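Local coordinates for protein oxidoreductase (Methanosarcina mazei, PDB 3KA7) that binds flavin-adenine dinucleotide and is probably an oxidoreductase of the flavin-containing amine oxidoreductase family, though its substrate is not established, at residues E173-F176 against E177-N181; K196-I199 against D200-T204. All coordinates share one frame; numbering follows the deposited sequence.

Interaction 1: E173-F176 against E177-N181; sequences EEVF and EIIEN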
ATOM      1  N   GLU A 173     -11.027   0.648 -15.226  1.00 11.03           N
ATOM      2  CA  GLU A 173     -11.443  -0.697 -14.815  1.00 11.32           C
ATOM      3  C   GLU A 173     -10.788  -1.155 -13.502  1.00 11.28           C
ATOM      4  O   GLU A 173     -11.377  -1.929 -12.747  1.00 11.10           O
ATOM      5  CB  GLU A 173     -11.206  -1.718 -15.936  1.00 11.82           C
ATOM      6  CG  GLU A 173      -9.748  -1.887 -16.310  1.00 14.32           C
ATOM      7  CD  GLU A 173      -9.315  -1.005 -17.480  1.00 17.44           C
ATOM      8  OE1 GLU A 173      -8.368  -1.410 -18.197  1.00 20.58           O
ATOM      9  OE2 GLU A 173      -9.889   0.085 -17.689  1.00 17.33           O
ATOM     10  N   GLU A 174      -9.568  -0.701 -13.234  1.00 10.78           N
ATOM     11  CA  GLU A 174      -8.911  -1.046 -11.975  1.00 11.44           C
ATOM     12  C   GLU A 174      -9.689  -0.409 -10.830  1.00 11.05           C
ATOM     13  O   GLU A 174      -9.891  -1.026  -9.781  1.00 10.62           O
ATOM     14  CB  GLU A 174      -7.454  -0.556 -11.981  1.00 11.79           C
ATOM     15  CG  GLU A 174      -6.650  -0.866 -10.715  1.00 14.03           C
ATOM     16  CD  GLU A 174      -6.256  -2.335 -10.605  1.00 18.32           C
ATOM     17  OE1 GLU A 174      -6.374  -3.062 -11.622  1.00 19.85           O
ATOM     18  OE2 GLU A 174      -5.811  -2.757  -9.506  1.00 19.26           O
ATOM     19  N   VAL A 175     -10.101   0.845 -11.028  1.00 10.17           N
ATOM     20  CA  VAL A 175     -10.803   1.573  -9.987  1.00  9.58           C
ATOM     21  C   VAL A 175     -12.139   0.921  -9.692  1.00  9.79           C
ATOM     22  O   VAL A 175     -12.556   0.822  -8.535  1.00  9.67           O
ATOM     23  CB  VAL A 175     -11.019   3.044 -10.359  1.00  9.95           C
ATOM     24  CG1 VAL A 175     -11.829   3.760  -9.253  1.00 10.10           C
ATOM     25  CG2 VAL A 175      -9.679   3.723 -10.562  1.00  9.08           C
ATOM     26  N   PHE A 176     -12.827   0.456 -10.728  1.00  9.49           N
ATOM     27  CA  PHE A 176     -14.098  -0.229 -10.462  1.00  9.50           C
ATOM     28  C   PHE A 176     -13.950  -1.602  -9.776  1.00  9.52           C
ATOM     29  O   PHE A 176     -14.818  -1.990  -9.006  1.00  9.95           O
ATOM     30  CB  PHE A 176     -15.017  -0.239 -11.695  1.00  9.74           C
ATOM     31  CG  PHE A 176     -15.723   1.064 -11.891  1.00 10.52           C
ATOM     32  CD1 PHE A 176     -16.867   1.363 -11.165  1.00 10.03           C
ATOM     33  CD2 PHE A 176     -15.197   2.030 -12.731  1.00 12.04           C
ATOM     34  CE1 PHE A 176     -17.492   2.583 -11.306  1.00 10.57           C
ATOM     35  CE2 PHE A 176     -15.822   3.267 -12.878  1.00 14.09           C
ATOM     36  CZ  PHE A 176     -16.976   3.538 -12.156  1.00 12.76           C
ATOM     37  N   GLU A 177     -12.846  -2.313 -10.022  1.00  9.58           N
ATOM     38  CA  GLU A 177     -12.535  -3.529  -9.243  1.00  9.73           C
ATOM     39  C   GLU A 177     -12.256  -3.188  -7.773  1.00  9.93           C
ATOM     40  O   GLU A 177     -12.715  -3.886  -6.866  1.00  9.92           O
ATOM     41  CB  GLU A 177     -11.353  -4.309  -9.860  1.00 10.40           C
ATOM     42  CG  GLU A 177     -11.035  -5.653  -9.162  1.00 12.40           C
ATOM     43  CD  GLU A 177     -12.114  -6.722  -9.360  1.00 16.55           C
ATOM     44  OE1 GLU A 177     -12.930  -6.590 -10.308  1.00 16.57           O
ATOM     45  OE2 GLU A 177     -12.130  -7.708  -8.580  1.00 17.01           O
ATOM     46  N   ILE A 178     -11.518  -2.103  -7.540  1.00  9.71           N
ATOM     47  CA  ILE A 178     -11.278  -1.618  -6.187  1.00 10.12           C
ATOM     48  C   ILE A 178     -12.612  -1.308  -5.501  1.00 10.11           C
ATOM     49  O   ILE A 178     -12.844  -1.663  -4.332  1.00 10.21           O
ATOM     50  CB  ILE A 178     -10.356  -0.374  -6.196  1.00  9.90           C
ATOM     51  CG1 ILE A 178      -8.918  -0.802  -6.525  1.00 11.30           C
ATOM     52  CG2 ILE A 178     -10.422   0.354  -4.836  1.00 10.96           C
ATOM     53  CD1 ILE A 178      -7.928   0.343  -6.698  1.00 12.59           C
ATOM     54  N   ILE A 179     -13.501  -0.644  -6.233  1.00  9.56           N
ATOM     55  CA  ILE A 179     -14.808  -0.321  -5.696  1.00  9.40           C
ATOM     56  C   ILE A 179     -15.579  -1.598  -5.362  1.00  9.95           C
ATOM     57  O   ILE A 179     -16.245  -1.675  -4.332  1.00  9.99           O
ATOM     58  CB  ILE A 179     -15.588   0.561  -6.693  1.00  9.59           C
ATOM     59  CG1 ILE A 179     -14.981   1.968  -6.709  1.00 10.54           C
ATOM     60  CG2 ILE A 179     -17.072   0.623  -6.362  1.00  9.39           C
ATOM     61  CD1 ILE A 179     -15.626   2.863  -7.711  1.00 11.00           C
ATOM     62  N   GLU A 180     -15.501  -2.599  -6.233  1.00 10.06           N
ATOM     63  CA  GLU A 180     -16.204  -3.851  -5.980  1.00 11.13           C
ATOM     64  C   GLU A 180     -15.673  -4.476  -4.695  1.00 11.26           C
ATOM     65  O   GLU A 180     -16.421  -5.084  -3.934  1.00 11.71           O
ATOM     66  CB  GLU A 180     -16.068  -4.830  -7.160  1.00 10.95           C
ATOM     67  CG  GLU A 180     -17.110  -5.954  -7.126  1.00 14.05           C
ATOM     68  CD  GLU A 180     -18.558  -5.440  -7.177  1.00 15.48           C
ATOM     69  OE1 GLU A 180     -18.814  -4.351  -7.744  1.00 15.81           O
ATOM     70  OE2 GLU A 180     -19.448  -6.147  -6.659  1.00 18.03           O
ATOM     71  N   ASN A 181     -14.375  -4.340  -4.452  1.00 11.62           N
ATOM     72  CA  ASN A 181     -13.805  -4.855  -3.202  1.00 12.32           C
ATOM     73  C   ASN A 181     -14.264  -4.114  -1.939  1.00 12.10           C
ATOM     74  O   ASN A 181     -14.287  -4.704  -0.854  1.00 12.11           O
ATOM     75  CB  ASN A 181     -12.282  -4.941  -3.293  1.00 12.16           C
ATOM     76  CG  ASN A 181     -11.836  -6.090  -4.161  1.00 14.60           C
ATOM     77  OD1 ASN A 181     -12.557  -7.083  -4.303  1.00 16.96           O
ATOM     78  ND2 ASN A 181     -10.653  -5.979  -4.738  1.00 17.02           N
TER
HETATM   79  O   HOH W   1     -17.747  -1.976  -9.088  1.00 13.01           O
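E173 to F176 each offer a carbonyl oxygen to the amide four residues on, E177 to E180, in four i to i+4 helical bonds; the bond from I179 N to V175 O measures 2.9 Å, and the donors stand 18° to 31° from the carbonyl planes. On one flank I179 reaches back between two earlier side chains. With its CG1 beside the backbone N (chi1 -72°) and the chain then extended, its CD1 lies 4.0 Å from F176 CD1 and 4.2 Å from V175 CG1. The methyl meets the F176 ring obliquely, the two side chains lying alongside each other. A slender branched chain suits this place, because CG1 must also pass close over the backbone, 3.2 Å from V175 O. Round the helix, I178 behaves likewise, its CG1 3.4 Å from E174 O and its CD1 resting loosely on the aliphatic CG of E174.

The carbonyl oxygen of F176 is gripped twice, by E180 N and by a water that donates to it at 2.9 Å and also to E180 OE1. That carboxylate pairs with R129, while E177 forms salt bridges with R184 of the same helix and with R132 outside it, so the glutamates suit a flank lined by arginines. Helix 172-185 thus bears apolar and acidic faces. On one side F176 meets the W141 ring of helix 138-145 edge-to-face and touches T128 and P133 in the loop after helix 115-127. On another, E174 accepts from G405 N and I178 packs on I407, both in the loop leading to helix 408-421.

Interaction 2: K196-I199 against D200-T204; sequences KGII and DALET
K196 sends CG anti to its backbone N (chi1 -168°), runs on extended and bends only at its last torsion (chi4 52°), while D200 sets its carboxylate beside its own backbone N (chi1 -76°); together these turns bring NZ to 2.7 Å from D200 OD1. The ammonium uses the syn lone pair of OD1, on the side of the other oxygen, and the lysine chain crosses the aspartate obliquely, its CE 3.4 Å from D200 OD2. This i to i+4 salt bridge spans the same turn as the backbone bond from D200 N to K196 O, also 2.7 Å and nearly straight. A short acid suits the spot, since a long lysine can cover the distance back to it. With an alanine in place of D200, the K196 ammonium would probably lose its charged mate and its flexible chain be set free to swing.

On the other side, I198 and L202 lie side by side, CG2 to CD1 at 4.1 Å. L202 packs against L10, L14 and A17 of helix 10-21, whose start probably belongs to a Rossmann-type glycine-rich motif, and I199 rests on L13. Branched aliphatic residues fit this buried face. E203 runs past I199, its CD 4.1 Å from I199 CG2, and its OE2 is hydrogen-bonded to T35 OG1. Helix 195-208 is therefore amphipathic: its hydrocarbon side packs on helix 10-21, with the side chain of I199 about 7 Å from the FAD, while its ion pair borders solvent, where water would probably weaken the attraction between the charges.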
ATOM      1  N   LYS A 196       3.363  -3.174  13.099  1.00 11.88           N
ATOM      2  CA  LYS A 196       4.131  -4.212  13.790  1.00 12.97           C
ATOM      3  C   LYS A 196       3.233  -5.273  14.458  1.00 12.88           C
ATOM      4  O   LYS A 196       3.648  -6.414  14.628  1.00 12.94           O
ATOM      5  CB  LYS A 196       5.097  -3.595  14.810  1.00 13.34           C
ATOM      6  CG  LYS A 196       6.119  -4.592  15.357  1.00 16.30           C
ATOM      7  CD  LYS A 196       7.012  -3.948  16.412  1.00 20.84           C
ATOM      8  CE  LYS A 196       7.581  -5.022  17.354  1.00 23.45           C
ATOM      9  NZ  LYS A 196       8.221  -6.089  16.552  1.00 27.35           N
ATOM     10  N   GLY A 197       2.007  -4.909  14.816  1.00 12.39           N
ATOM     11  CA  GLY A 197       1.088  -5.891  15.397  1.00 12.53           C
ATOM     12  C   GLY A 197       0.891  -7.065  14.460  1.00 12.58           C
ATOM     13  O   GLY A 197       0.847  -8.229  14.888  1.00 12.36           O
ATOM     14  N   ILE A 198       0.772  -6.762  13.168  1.00 11.84           N
ATOM     15  CA  ILE A 198       0.569  -7.786  12.157  1.00 12.09           C
ATOM     16  C   ILE A 198       1.853  -8.584  11.931  1.00 12.08           C
ATOM     17  O   ILE A 198       1.825  -9.819  11.832  1.00 11.86           O
ATOM     18  CB  ILE A 198       0.049  -7.152  10.835  1.00 11.67           C
ATOM     19  CG1 ILE A 198      -1.389  -6.646  11.043  1.00 13.54           C
ATOM     20  CG2 ILE A 198       0.128  -8.149   9.668  1.00 11.15           C
ATOM     21  CD1 ILE A 198      -1.893  -5.733   9.950  1.00 16.62           C
ATOM     22  N   ILE A 199       2.975  -7.869  11.858  1.00 12.17           N
ATOM     23  CA  ILE A 199       4.292  -8.480  11.696  1.00 12.57           C
ATOM     24  C   ILE A 199       4.563  -9.458  12.843  1.00 13.04           C
ATOM     25  O   ILE A 199       4.932 -10.610  12.610  1.00 12.84           O
ATOM     26  CB  ILE A 199       5.411  -7.400  11.619  1.00 12.50           C
ATOM     27  CG1 ILE A 199       5.142  -6.438  10.450  1.00 12.25           C
ATOM     28  CG2 ILE A 199       6.797  -8.050  11.423  1.00 13.10           C
ATOM     29  CD1 ILE A 199       5.066  -7.145   9.110  1.00 10.96           C
ATOM     30  N   ASP A 200       4.351  -9.003  14.077  1.00 14.09           N
ATOM     31  CA  ASP A 200       4.575  -9.855  15.251  1.00 15.19           C
ATOM     32  C   ASP A 200       3.700 -11.118  15.207  1.00 14.96           C
ATOM     33  O   ASP A 200       4.164 -12.232  15.501  1.00 15.35           O
ATOM     34  CB  ASP A 200       4.258  -9.075  16.528  1.00 15.83           C
ATOM     35  CG  ASP A 200       5.343  -8.087  16.905  1.00 18.12           C
ATOM     36  OD1 ASP A 200       6.411  -8.083  16.267  1.00 20.39           O
ATOM     37  OD2 ASP A 200       5.125  -7.318  17.869  1.00 20.36           O
ATOM     38  N   ALA A 201       2.433 -10.947  14.855  1.00 14.79           N
ATOM     39  CA  ALA A 201       1.499 -12.072  14.774  1.00 14.38           C
ATOM     40  C   ALA A 201       1.959 -13.122  13.766  1.00 13.87           C
ATOM     41  O   ALA A 201       1.874 -14.324  14.029  1.00 13.96           O
ATOM     42  CB  ALA A 201       0.075 -11.588  14.442  1.00 14.61           C
ATOM     43  N   LEU A 202       2.445 -12.675  12.609  1.00 12.99           N
ATOM     44  CA  LEU A 202       2.949 -13.602  11.609  1.00 12.67           C
ATOM     45  C   LEU A 202       4.228 -14.303  12.062  1.00 13.21           C
ATOM     46  O   LEU A 202       4.430 -15.481  11.777  1.00 12.29           O
ATOM     47  CB  LEU A 202       3.213 -12.865  10.297  1.00 12.30           C
ATOM     48  CG  LEU A 202       1.939 -12.459   9.562  1.00 11.54           C
ATOM     49  CD1 LEU A 202       2.263 -11.425   8.466  1.00  9.84           C
ATOM     50  CD2 LEU A 202       1.244 -13.695   8.959  1.00 12.14           C
ATOM     51  N   GLU A 203       5.105 -13.568  12.742  1.00 13.85           N
ATOM     52  CA  GLU A 203       6.336 -14.174  13.247  1.00 15.39           C
ATOM     53  C   GLU A 203       6.009 -15.280  14.244  1.00 15.43           C
ATOM     54  O   GLU A 203       6.663 -16.317  14.269  1.00 15.34           O
ATOM     55  CB  GLU A 203       7.234 -13.130  13.892  1.00 15.63           C
ATOM     56  CG  GLU A 203       7.881 -12.184  12.885  1.00 20.33           C
ATOM     57  CD  GLU A 203       8.632 -11.046  13.557  1.00 25.68           C
ATOM     58  OE1 GLU A 203       8.153 -10.512  14.589  1.00 30.91           O
ATOM     59  OE2 GLU A 203       9.701 -10.671  13.049  1.00 29.84           O
ATOM     60  N   THR A 204       4.995 -15.050  15.062  1.00 15.81           N
ATOM     61  CA  THR A 204       4.543 -16.080  16.010  1.00 16.18           C
ATOM     62  C   THR A 204       4.099 -17.372  15.319  1.00 16.16           C
ATOM     63  O   THR A 204       4.462 -18.475  15.745  1.00 15.77           O
ATOM     64  CB  THR A 204       3.425 -15.532  16.919  1.00 16.89           C
ATOM     65  OG1 THR A 204       3.961 -14.472  17.721  1.00 17.00           O
ATOM     66  CG2 THR A 204       2.893 -16.624  17.840  1.00 16.89           C
TER

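Both interactions are short runs of helix, and each is partly buried, but they belong to different helices, 172-185 and 195-208, whose segments have centres 29 Å apart and do not touch. In interaction 1 the acids look to arginines and backbone amides mostly beyond the helix, tying it to its neighbours, and its apolar side carries an aromatic ring. Interaction 2 has its ion pair within the helix itself, at the more exposed edge, and an all-aliphatic buried side facing helix 10-21. The second also lies nearer the cofactor: the side chain of I178 in the first is about 11 Å from the FAD, farther than that of I199.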